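Local coordinates for protein putative mandelate racemase (Salmonella typhimurium, PDB 2O56) that binds magnesium and probably acts as a hydro-lyase (dehydratase) of the enolase superfamily, its exact substrate being unknown, at residues Phe244-Pro249 and Ile267-Gly272; Ser291-Asp296 and Lys318-His323; Thr331-His336 and Pro379-Glu384; Arg127-Thr132 and Met372-Glu377. All blocks are in the same frame, centred on the assembly; numbering follows the deposited sequence.

Contact 1: residues Phe244-Pro249 and Ile267-Gly272. With MG (magnesium ion), chain I.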
# COMPACT_ATOMS: atom_id res chain seq x y z
N PHE A 244 17.34 -26.82 -1.47
CA PHE A 244 17.96 -26.03 -0.37
C PHE A 244 17.72 -24.53 -0.61
O PHE A 244 17.18 -23.83 0.24
CB PHE A 244 19.46 -26.28 -0.37
CG PHE A 244 20.16 -25.88 0.89
CD1 PHE A 244 19.70 -26.30 2.14
CD2 PHE A 244 21.34 -25.14 0.82
CE1 PHE A 244 20.39 -25.93 3.29
CE2 PHE A 244 22.03 -24.77 1.98
CZ PHE A 244 21.55 -25.16 3.21
N TYR A 245 18.15 -24.07 -1.77
CA TYR A 245 17.56 -22.86 -2.34
C TYR A 245 17.59 -22.82 -3.86
O TYR A 245 18.20 -23.67 -4.50
CB TYR A 245 18.17 -21.61 -1.70
CG TYR A 245 19.69 -21.56 -1.59
CD1 TYR A 245 20.46 -21.10 -2.65
CD2 TYR A 245 20.34 -21.91 -0.40
CE1 TYR A 245 21.84 -21.01 -2.54
CE2 TYR A 245 21.72 -21.82 -0.29
CZ TYR A 245 22.46 -21.38 -1.37
OH TYR A 245 23.83 -21.28 -1.26
N TYR A 246 16.90 -21.83 -4.43
CA TYR A 246 16.62 -21.76 -5.86
C TYR A 246 17.30 -20.48 -6.34
O TYR A 246 16.87 -19.40 -5.95
CB TYR A 246 15.11 -21.62 -6.02
CG TYR A 246 14.55 -21.78 -7.43
CD1 TYR A 246 15.19 -22.57 -8.38
CD2 TYR A 246 13.36 -21.14 -7.80
CE1 TYR A 246 14.66 -22.73 -9.66
CE2 TYR A 246 12.81 -21.29 -9.08
CZ TYR A 246 13.47 -22.08 -10.00
OH TYR A 246 12.96 -22.23 -11.26
N GLU A 247 18.34 -20.59 -7.16
CA GLU A 247 19.30 -19.50 -7.38
C GLU A 247 19.06 -18.76 -8.70
O GLU A 247 18.93 -19.37 -9.76
CB GLU A 247 20.76 -20.02 -7.33
CG GLU A 247 21.77 -18.97 -7.72
CD GLU A 247 23.21 -19.39 -7.51
OE1 GLU A 247 23.50 -20.26 -6.66
OE2 GLU A 247 24.07 -18.83 -8.21
N GLU A 248 19.01 -17.44 -8.62
CA GLU A 248 18.78 -16.60 -9.80
C GLU A 248 17.68 -17.08 -10.75
O GLU A 248 17.93 -17.22 -11.95
CB GLU A 248 20.09 -16.44 -10.58
CG GLU A 248 21.11 -15.52 -9.91
CD GLU A 248 22.05 -14.88 -10.90
OE1 GLU A 248 22.80 -15.62 -11.54
OE2 GLU A 248 22.03 -13.63 -11.03
N PRO A 249 16.45 -17.29 -10.23
CA PRO A 249 15.40 -17.74 -11.15
C PRO A 249 15.12 -16.69 -12.25
O PRO A 249 14.69 -17.02 -13.35
CB PRO A 249 14.18 -17.88 -10.23
CG PRO A 249 14.46 -16.96 -9.07
CD PRO A 249 15.93 -17.07 -8.87
N ILE A 267 10.12 -22.59 -2.51
CA ILE A 267 11.53 -22.86 -2.20
C ILE A 267 12.12 -21.48 -1.86
O ILE A 267 11.77 -20.53 -2.55
CB ILE A 267 12.24 -23.33 -3.48
CG1 ILE A 267 11.54 -24.58 -4.06
CG2 ILE A 267 13.72 -23.62 -3.22
CD1 ILE A 267 11.98 -24.91 -5.46
N PRO A 268 13.01 -21.38 -0.85
CA PRO A 268 13.77 -20.13 -0.63
C PRO A 268 14.60 -19.65 -1.84
O PRO A 268 15.34 -20.44 -2.44
CB PRO A 268 14.71 -20.50 0.53
CG PRO A 268 14.06 -21.65 1.24
CD PRO A 268 13.37 -22.43 0.13
N LEU A 269 14.49 -18.38 -2.19
CA LEU A 269 15.23 -17.84 -3.35
C LEU A 269 16.61 -17.31 -2.97
O LEU A 269 16.80 -16.78 -1.87
CB LEU A 269 14.42 -16.73 -4.06
CG LEU A 269 13.00 -17.03 -4.55
CD1 LEU A 269 12.51 -15.92 -5.48
CD2 LEU A 269 12.93 -18.35 -5.27
N ALA A 270 17.56 -17.43 -3.90
CA ALA A 270 18.86 -16.80 -3.74
C ALA A 270 19.21 -16.01 -4.98
O ALA A 270 18.85 -16.37 -6.10
CB ALA A 270 19.93 -17.85 -3.45
N ALA A 271 19.91 -14.89 -4.77
CA ALA A 271 20.42 -14.12 -5.88
C ALA A 271 21.45 -13.20 -5.28
O ALA A 271 21.48 -13.04 -4.06
CB ALA A 271 19.31 -13.30 -6.55
N GLY A 272 22.27 -12.60 -6.14
CA GLY A 272 23.16 -11.54 -5.68
C GLY A 272 24.42 -11.34 -6.51
O GLY A 272 25.03 -10.28 -6.46
MG MG I . 25.28 -18.53 -10.03
O HOH W 1 21.91 -11.96 -9.11
O HOH W 2 27.36 -19.12 -9.52
O HOH W 3 23.36 -17.87 -11.32

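Contact 2: residues Ser291-Asp296 and Lys318-His323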
# COMPACT_ATOMS: atom_id res chain seq x y z
N SER A 291 15.76 -15.16 0.22
CA SER A 291 16.07 -15.73 1.52
C SER A 291 17.57 -15.79 1.74
O SER A 291 18.05 -15.68 2.87
CB SER A 291 15.51 -17.17 1.62
OG SER A 291 14.10 -17.17 1.63
N VAL A 292 18.31 -16.01 0.65
CA VAL A 292 19.77 -16.12 0.69
C VAL A 292 20.35 -15.10 -0.29
O VAL A 292 19.90 -15.03 -1.42
CB VAL A 292 20.24 -17.55 0.29
CG1 VAL A 292 21.80 -17.64 0.13
CG2 VAL A 292 19.76 -18.58 1.30
N ILE A 293 21.32 -14.30 0.16
CA ILE A 293 21.98 -13.35 -0.72
C ILE A 293 23.39 -13.80 -1.10
O ILE A 293 24.09 -14.44 -0.31
CB ILE A 293 21.95 -11.90 -0.16
CG1 ILE A 293 22.74 -11.81 1.14
CG2 ILE A 293 20.47 -11.42 0.03
CD1 ILE A 293 23.23 -10.39 1.42
N GLN A 294 23.78 -13.49 -2.34
CA GLN A 294 25.01 -14.04 -2.90
C GLN A 294 25.91 -12.99 -3.54
O GLN A 294 26.29 -13.15 -4.70
CB GLN A 294 24.69 -15.12 -3.94
CG GLN A 294 23.70 -16.17 -3.44
CD GLN A 294 23.27 -17.11 -4.54
OE1 GLN A 294 22.73 -16.69 -5.54
NE2 GLN A 294 23.53 -18.39 -4.36
N PRO A 295 26.28 -11.94 -2.77
CA PRO A 295 27.16 -10.97 -3.38
C PRO A 295 28.51 -11.61 -3.65
O PRO A 295 28.97 -12.45 -2.87
CB PRO A 295 27.28 -9.85 -2.32
CG PRO A 295 26.93 -10.53 -1.01
CD PRO A 295 25.95 -11.61 -1.36
N ASP A 296 29.10 -11.25 -4.78
CA ASP A 296 30.48 -11.59 -5.10
C ASP A 296 31.33 -10.40 -4.62
O ASP A 296 31.08 -9.28 -5.02
CB ASP A 296 30.57 -11.76 -6.63
CG ASP A 296 31.95 -12.24 -7.12
OD1 ASP A 296 32.96 -11.61 -6.79
OD2 ASP A 296 32.00 -13.22 -7.89
N LYS A 318 18.29 -12.54 6.35
CA LYS A 318 18.94 -13.22 5.22
C LYS A 318 20.23 -13.85 5.67
O LYS A 318 20.91 -13.37 6.59
CB LYS A 318 19.17 -12.33 3.98
CG LYS A 318 18.06 -11.32 3.68
CD LYS A 318 16.79 -12.00 3.27
CE LYS A 318 15.68 -10.99 3.07
NZ LYS A 318 14.36 -11.63 3.37
N THR A 319 20.54 -14.97 5.04
CA THR A 319 21.84 -15.58 5.22
C THR A 319 22.62 -15.45 3.92
O THR A 319 22.06 -15.07 2.88
CB THR A 319 21.73 -17.04 5.64
OG1 THR A 319 20.92 -17.74 4.69
CG2 THR A 319 21.10 -17.14 6.99
N VAL A 320 23.92 -15.69 3.99
CA VAL A 320 24.84 -15.25 2.96
C VAL A 320 25.65 -16.43 2.45
O VAL A 320 26.26 -17.16 3.23
CB VAL A 320 25.79 -14.17 3.49
CG1 VAL A 320 26.73 -13.69 2.38
CG2 VAL A 320 25.00 -13.01 4.09
N GLN A 321 25.63 -16.60 1.13
CA GLN A 321 26.60 -17.43 0.44
C GLN A 321 27.33 -16.53 -0.55
O GLN A 321 26.76 -16.19 -1.57
CB GLN A 321 25.87 -18.53 -0.34
CG GLN A 321 26.83 -19.35 -1.23
CD GLN A 321 26.43 -19.40 -2.68
OE1 GLN A 321 25.43 -20.03 -3.05
NE2 GLN A 321 27.22 -18.76 -3.52
N ILE A 322 28.56 -16.14 -0.24
CA ILE A 322 29.36 -15.34 -1.17
C ILE A 322 29.42 -16.04 -2.52
O ILE A 322 29.66 -17.25 -2.60
CB ILE A 322 30.79 -15.04 -0.61
CG1 ILE A 322 30.69 -14.30 0.73
CG2 ILE A 322 31.60 -14.14 -1.57
CD1 ILE A 322 29.98 -12.95 0.65
N HIS A 323 29.15 -15.30 -3.59
CA HIS A 323 29.37 -15.82 -4.93
C HIS A 323 30.87 -15.84 -5.22
O HIS A 323 31.54 -14.82 -5.11
CB HIS A 323 28.65 -14.99 -5.99
CG HIS A 323 28.98 -15.42 -7.39
ND1 HIS A 323 29.98 -14.82 -8.13
CD2 HIS A 323 28.50 -16.42 -8.15
CE1 HIS A 323 30.08 -15.43 -9.30
NE2 HIS A 323 29.19 -16.40 -9.34
O HOH W 4 18.26 -17.61 4.74
O HOH W 5 33.70 -13.25 -4.01

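Contact 3: residues Thr331-His336 and Pro379-Glu384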
# COMPACT_ATOMS: atom_id res chain seq x y z
N THR A 331 38.67 -16.54 -3.74
CA THR A 331 38.42 -17.53 -2.72
C THR A 331 38.85 -17.06 -1.33
O THR A 331 38.06 -17.12 -0.38
CB THR A 331 39.05 -18.87 -3.07
OG1 THR A 331 38.33 -19.43 -4.17
CG2 THR A 331 39.00 -19.85 -1.88
N ALA A 332 40.07 -16.53 -1.24
CA ALA A 332 40.60 -15.98 -0.01
C ALA A 332 39.67 -14.97 0.65
O ALA A 332 39.34 -15.11 1.83
CB ALA A 332 41.98 -15.33 -0.27
N VAL A 333 39.25 -13.96 -0.11
CA VAL A 333 38.50 -12.87 0.48
C VAL A 333 37.10 -13.33 0.88
O VAL A 333 36.58 -12.90 1.91
CB VAL A 333 38.47 -11.58 -0.40
CG1 VAL A 333 39.85 -11.22 -0.81
CG2 VAL A 333 37.59 -11.74 -1.62
N ALA A 334 36.52 -14.21 0.07
CA ALA A 334 35.31 -14.93 0.46
C ALA A 334 35.41 -15.64 1.82
O ALA A 334 34.54 -15.49 2.66
CB ALA A 334 34.90 -15.90 -0.64
N LEU A 335 36.49 -16.40 2.02
CA LEU A 335 36.70 -17.10 3.29
C LEU A 335 36.79 -16.20 4.52
O LEU A 335 36.26 -16.55 5.57
CB LEU A 335 37.93 -18.02 3.21
CG LEU A 335 37.84 -19.11 2.15
CD1 LEU A 335 39.14 -19.89 2.09
CD2 LEU A 335 36.63 -20.03 2.39
N HIS A 336 37.46 -15.06 4.38
CA HIS A 336 37.52 -14.05 5.42
C HIS A 336 36.16 -13.45 5.78
O HIS A 336 35.82 -13.29 6.96
CB HIS A 336 38.48 -12.93 5.01
CG HIS A 336 39.93 -13.33 5.05
ND1 HIS A 336 40.63 -13.48 6.23
CD2 HIS A 336 40.81 -13.62 4.06
CE1 HIS A 336 41.87 -13.85 5.97
NE2 HIS A 336 42.01 -13.94 4.65
N PRO A 379 48.92 -12.01 7.32
CA PRO A 379 48.43 -10.63 7.19
C PRO A 379 47.64 -10.32 5.91
O PRO A 379 47.95 -10.86 4.83
CB PRO A 379 49.72 -9.78 7.25
CG PRO A 379 50.68 -10.62 8.06
CD PRO A 379 50.37 -12.05 7.65
N GLY A 380 46.62 -9.47 6.04
CA GLY A 380 45.80 -9.06 4.89
C GLY A 380 44.97 -10.20 4.37
O GLY A 380 44.55 -11.07 5.13
N ILE A 381 44.75 -10.24 3.06
CA ILE A 381 43.91 -11.28 2.49
C ILE A 381 44.56 -12.65 2.49
O ILE A 381 43.87 -13.66 2.37
CB ILE A 381 43.35 -10.91 1.10
CG1 ILE A 381 44.45 -10.92 0.03
CG2 ILE A 381 42.65 -9.54 1.15
CD1 ILE A 381 43.91 -10.95 -1.39
N GLY A 382 45.89 -12.68 2.63
CA GLY A 382 46.66 -13.93 2.73
C GLY A 382 46.86 -14.62 1.39
O GLY A 382 47.05 -15.84 1.32
N GLN A 383 46.80 -13.82 0.32
CA GLN A 383 46.89 -14.33 -1.04
C GLN A 383 47.49 -13.28 -1.97
O GLN A 383 47.26 -12.08 -1.80
CB GLN A 383 45.53 -14.82 -1.54
CG GLN A 383 45.60 -15.69 -2.82
CD GLN A 383 46.48 -16.93 -2.69
OE1 GLN A 383 47.71 -16.84 -2.69
NE2 GLN A 383 45.84 -18.11 -2.61
N GLU A 384 48.29 -13.74 -2.93
CA GLU A 384 49.08 -12.86 -3.79
C GLU A 384 49.36 -13.62 -5.06
O GLU A 384 49.54 -14.84 -5.02
CB GLU A 384 50.44 -12.55 -3.14
CG GLU A 384 50.42 -11.56 -1.99
CD GLU A 384 51.81 -11.09 -1.59
OE1 GLU A 384 52.79 -11.64 -2.15
OE2 GLU A 384 51.91 -10.19 -0.73

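Contact 4: residues Arg127-Thr132 and Met372-Glu377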
# COMPACT_ATOMS: atom_id res chain seq x y z
N ARG A 127 33.13 -18.45 13.24
CA ARG A 127 33.02 -19.91 13.06
C ARG A 127 34.39 -20.47 12.69
O ARG A 127 35.23 -19.75 12.16
CB ARG A 127 31.98 -20.26 11.98
CG ARG A 127 32.34 -19.78 10.54
CD ARG A 127 31.16 -19.80 9.56
NE ARG A 127 29.90 -19.36 10.18
CZ ARG A 127 29.58 -18.09 10.40
NH1 ARG A 127 30.40 -17.12 10.02
NH2 ARG A 127 28.44 -17.79 11.00
N GLU A 128 34.61 -21.75 12.96
CA GLU A 128 35.97 -22.32 12.88
C GLU A 128 36.21 -23.00 11.53
O GLU A 128 37.35 -23.09 11.08
CB GLU A 128 36.22 -23.33 14.01
CG GLU A 128 36.24 -22.74 15.42
CD GLU A 128 37.37 -21.75 15.62
OE1 GLU A 128 38.52 -22.06 15.24
OE2 GLU A 128 37.11 -20.66 16.18
N LYS A 129 35.15 -23.49 10.91
CA LYS A 129 35.24 -24.12 9.60
C LYS A 129 34.17 -23.52 8.68
O LYS A 129 33.14 -23.02 9.15
CB LYS A 129 35.03 -25.63 9.71
CG LYS A 129 36.25 -26.37 10.22
CD LYS A 129 36.11 -27.88 10.07
CE LYS A 129 37.18 -28.62 10.87
NZ LYS A 129 38.53 -28.04 10.68
N ILE A 130 34.40 -23.61 7.37
CA ILE A 130 33.49 -23.06 6.38
C ILE A 130 32.90 -24.17 5.50
O ILE A 130 33.59 -24.72 4.63
CB ILE A 130 34.19 -21.99 5.52
CG1 ILE A 130 34.45 -20.74 6.37
CG2 ILE A 130 33.33 -21.59 4.33
CD1 ILE A 130 35.68 -20.00 5.97
N ARG A 131 31.63 -24.48 5.72
CA ARG A 131 30.91 -25.51 4.93
C ARG A 131 30.85 -25.18 3.44
O ARG A 131 30.61 -24.03 3.06
CB ARG A 131 29.49 -25.69 5.46
CG ARG A 131 28.75 -26.84 4.78
CD ARG A 131 27.29 -26.89 5.15
NE ARG A 131 26.61 -27.98 4.44
CZ ARG A 131 25.30 -28.03 4.22
NH1 ARG A 131 24.53 -27.03 4.66
NH2 ARG A 131 24.77 -29.05 3.56
N THR A 132 31.05 -26.18 2.59
CA THR A 132 31.21 -25.92 1.16
C THR A 132 30.26 -26.80 0.35
O THR A 132 29.92 -27.91 0.76
CB THR A 132 32.68 -26.10 0.73
OG1 THR A 132 33.50 -25.24 1.53
CG2 THR A 132 32.89 -25.73 -0.70
N MET A 372 35.03 -28.79 3.75
CA MET A 372 35.23 -27.66 4.68
C MET A 372 36.48 -26.88 4.29
O MET A 372 37.50 -27.47 3.95
CB MET A 372 35.39 -28.15 6.13
CG MET A 372 34.24 -28.99 6.70
SD MET A 372 32.84 -28.01 7.27
CE MET A 372 31.81 -29.25 8.04
N TYR A 373 36.40 -25.56 4.33
CA TYR A 373 37.57 -24.69 4.20
C TYR A 373 37.95 -24.15 5.56
O TYR A 373 37.08 -24.01 6.44
CB TYR A 373 37.22 -23.48 3.37
CG TYR A 373 37.53 -23.52 1.91
CD1 TYR A 373 36.49 -23.55 0.98
CD2 TYR A 373 38.84 -23.47 1.44
CE1 TYR A 373 36.75 -23.54 -0.39
CE2 TYR A 373 39.11 -23.47 0.07
CZ TYR A 373 38.05 -23.50 -0.84
OH TYR A 373 38.27 -23.50 -2.21
N GLU A 374 39.23 -23.79 5.73
CA GLU A 374 39.63 -22.93 6.83
C GLU A 374 40.18 -21.62 6.29
O GLU A 374 40.68 -21.56 5.17
CB GLU A 374 40.65 -23.61 7.75
CG GLU A 374 40.11 -24.88 8.45
CD GLU A 374 41.16 -25.55 9.32
OE1 GLU A 374 42.28 -25.80 8.82
OE2 GLU A 374 40.86 -25.84 10.50
N VAL A 375 40.04 -20.58 7.10
CA VAL A 375 40.41 -19.22 6.72
C VAL A 375 41.96 -19.04 6.70
O VAL A 375 42.65 -19.61 7.54
CB VAL A 375 39.69 -18.23 7.67
CG1 VAL A 375 40.31 -18.22 9.07
CG2 VAL A 375 39.58 -16.84 7.08
N PRO A 376 42.50 -18.25 5.74
CA PRO A 376 43.91 -17.86 5.79
C PRO A 376 44.26 -17.09 7.06
O PRO A 376 43.42 -16.41 7.64
CB PRO A 376 44.07 -16.95 4.56
CG PRO A 376 42.98 -17.38 3.63
CD PRO A 376 41.84 -17.71 4.53
N GLU A 377 45.52 -17.22 7.49
CA GLU A 377 45.94 -16.63 8.75
C GLU A 377 47.02 -15.56 8.61
O GLU A 377 47.33 -14.85 9.57
CB GLU A 377 46.37 -17.71 9.74
CG GLU A 377 45.25 -18.68 10.16
CD GLU A 377 44.20 -18.05 11.09
OE1 GLU A 377 44.40 -16.90 11.54
OE2 GLU A 377 43.16 -18.72 11.36
O HOH W 6 38.60 -21.17 9.60
O HOH W 7 38.71 -25.42 12.14

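Contact 1: residues Phe244-Pro249 and Ile267-Gly272
Tyr246 and Glu247 pair with Leu269 and Ala270 as parallel bridges between neighbouring barrel strands 246-247 and 269-271 of the enolase-superfamily C-terminal domain, joined by a right-handed beta-alpha-beta crossover through helix 255-264. Three backbone bonds hold the pair: Tyr246 N to Pro268 O, Ala270 N to Tyr246 O, and Glu248 N to Ala270 O at 2.7 Å. Side chains alternate between the two faces. Toward the helices, Tyr246 CB rests on Ile267 CG2 at 3.7 Å, while Leu269 runs alongside Tyr246 and brings its CD2 to the ring edge, 3.8 Å from CD2 of the tyrosine. Tyr245 has CG between its own N and carbonyl carbon (chi1 48°), which lays CD1 3.4 Å from Ala270 CB, a close apolar contact; its hydroxyl goes on to Gln321. Glu247 stands on the face of Ala270, inside the barrel. With its CG opposite the backbone N (chi1 173°) and the chain extended, it reaches magnesium through OE2 at 2.2 Å. Glu221, Glu273 and two waters are the other ligands, and Lys172 and Gln294 hold OE1, which probably fixes the carboxylate's rotation. Glu248, seen as a magnesium ligand in a structure of this protein, is not one here: its OE1 stays 4.1 Å from the magnesium and pairs with Arg274, while OE2 takes a water bond of 2.5 Å, that water also accepting from Gly272 N. Strand 217-221 flanks 246-247, strand 292-293 flanks 269-271, and helices 228-238 and 255-264 pack outside, Pro249 meeting both; Phe244, Tyr245 and Pro268 also touch a second subunit.

Contact 2: residues Ser291-Asp296 and Lys318-His323
Val292 and Ile293 run parallel to Thr319 and Val320, with Ile293 N bonded to Thr319 O at 2.9 Å and Gln321 N to Ile293 O at 3.0 Å, while His323 N to Pro295 O continues the pairing beyond the strands. At the C-terminal end His323 has CG opposite its backbone N (chi1 174°), turning ND1 to Asp296. The ND1-H donates to the anti lone pair of Asp296 OD2 at 2.6 Å, with the acceptor near the ring plane and the carboxylate turned 42° from it. This His-carboxylate bond probably orients the imidazole, which lies beside Glu273 and close to the magnesium. Gln294 NE2 reaches Gln321 OE1 at 2.8 Å from above its carbonyl plane, the two amides 63° apart; Gln321 OE1 also accepts from Tyr133. The same Gln321 amide donates NE2 to Ile322 O almost straight, which probably fixes its rotation. Toward the helices, Ile293 CG1 meets Val320 CG2 at 3.9 Å. Helix 302-314, the crossover between these barrel strands, covers Ile293 and Pro295 together with helix 277-286, while strand 269-271 borders 292-293 on the other side.

Contact 3: residues Thr331-His336 and Pro379-Glu384
Ala332 begins the meeting of helix 328-340 with the loop 379-384: its methyl CB lies 3.7 Å from Ile381 O and 3.8 Å from Gln383 CB. One residue on, Val333 turns CG1 to Ile381 CG2 at 3.8 Å, the two branched side chains lying side by side and pointing the same way. Ile381 carries CG1 between its N and carbonyl carbon (chi1 71°), which directs CG2 toward the valine. A helical turn after Ala332, His336 donates NE2-H to Ile381 O at 3.0 Å. The bond is bent, 138° at the hydrogen; the nitrogen stands 57° out of the carbonyl plane, and the oxygen is tilted somewhat from the ring plane. ND1 is bonded to Tyr119 N, so the imidazole is gripped at both nitrogens, and ND1 must accept there. Val375, Pro376 and Leu118 pack around the ring. The loop makes a type II' beta turn from Pro379 to Gly382, with Gly380 at positive phi. Ile381 N is in turn held by Asp108. This is plain packing far from the metal site: a barrel helix of the C-terminal domain lying against, and hydrogen-bonded to, a type II' turn of the loop after strand 372-373.

Contact 4: residues Arg127-Thr132 and Met372-Glu377
Ile130 and Tyr373 form a hydrogen-bonded antiparallel pair, with Ile130 N to Tyr373 O and Tyr373 N to Ile130 O both at 2.9 Å. Thr132 has OG1 opposite its carbonyl carbon (chi1 -56°), which places the hydroxyl to donate to Ile130 O at 3.1 Å, from the face of that carbonyl opposite to the one Tyr373 N approaches; one oxygen is thus held by two donors. The same OG1 lies 3.5 Å from Tyr373 CD1, oblique to the ring. Across the other face, Lys129 crosses Met372 at about a right angle, its CD 4.0 Å from Met372 CB. Met372 bends at CG (chi2 -81°), which carries SD to 3.9 Å from Arg131 CA. The lysine then bends at its end to bring NZ within 3.2 Å of Glu374 OE2, a salt bridge at the solvent-exposed side of the pair. A water bridges NZ, Glu374 OE2 and Glu128 O. Arg131 points its guanidinium to Asp217 and Asp169. Away from the metal site, a small mixed three-stranded sheet here joins early and late parts of the chain: strand 130-135 lies between 372-373 and 347-350, Tyr373 stacks edge-to-face on His347, and from helix 328-340 Leu335 packs on Tyr373 and Thr339 on Ile130.

How the contacts relate
Following the chain from the N terminus, residues 127-132 come first and are met by 372-377, which closes contact 4, a loop of about 240 residues that takes in most of the barrel. Within it, contact 1 closes and then contact 2, in series; they share one parallel sheet, strand 269-271 lying beside 292-293. Contact 3 opens inside the same loop, at 331-336, but closes after it, at 379-384, so contacts 3 and 4 cross. They meet where Leu335 and His336 touch Tyr373, Val375 and Pro376. Ile322 packs on Ala334, joining contact 2 to contact 3, and the late segment ties helix 328-340 to strand 130-135.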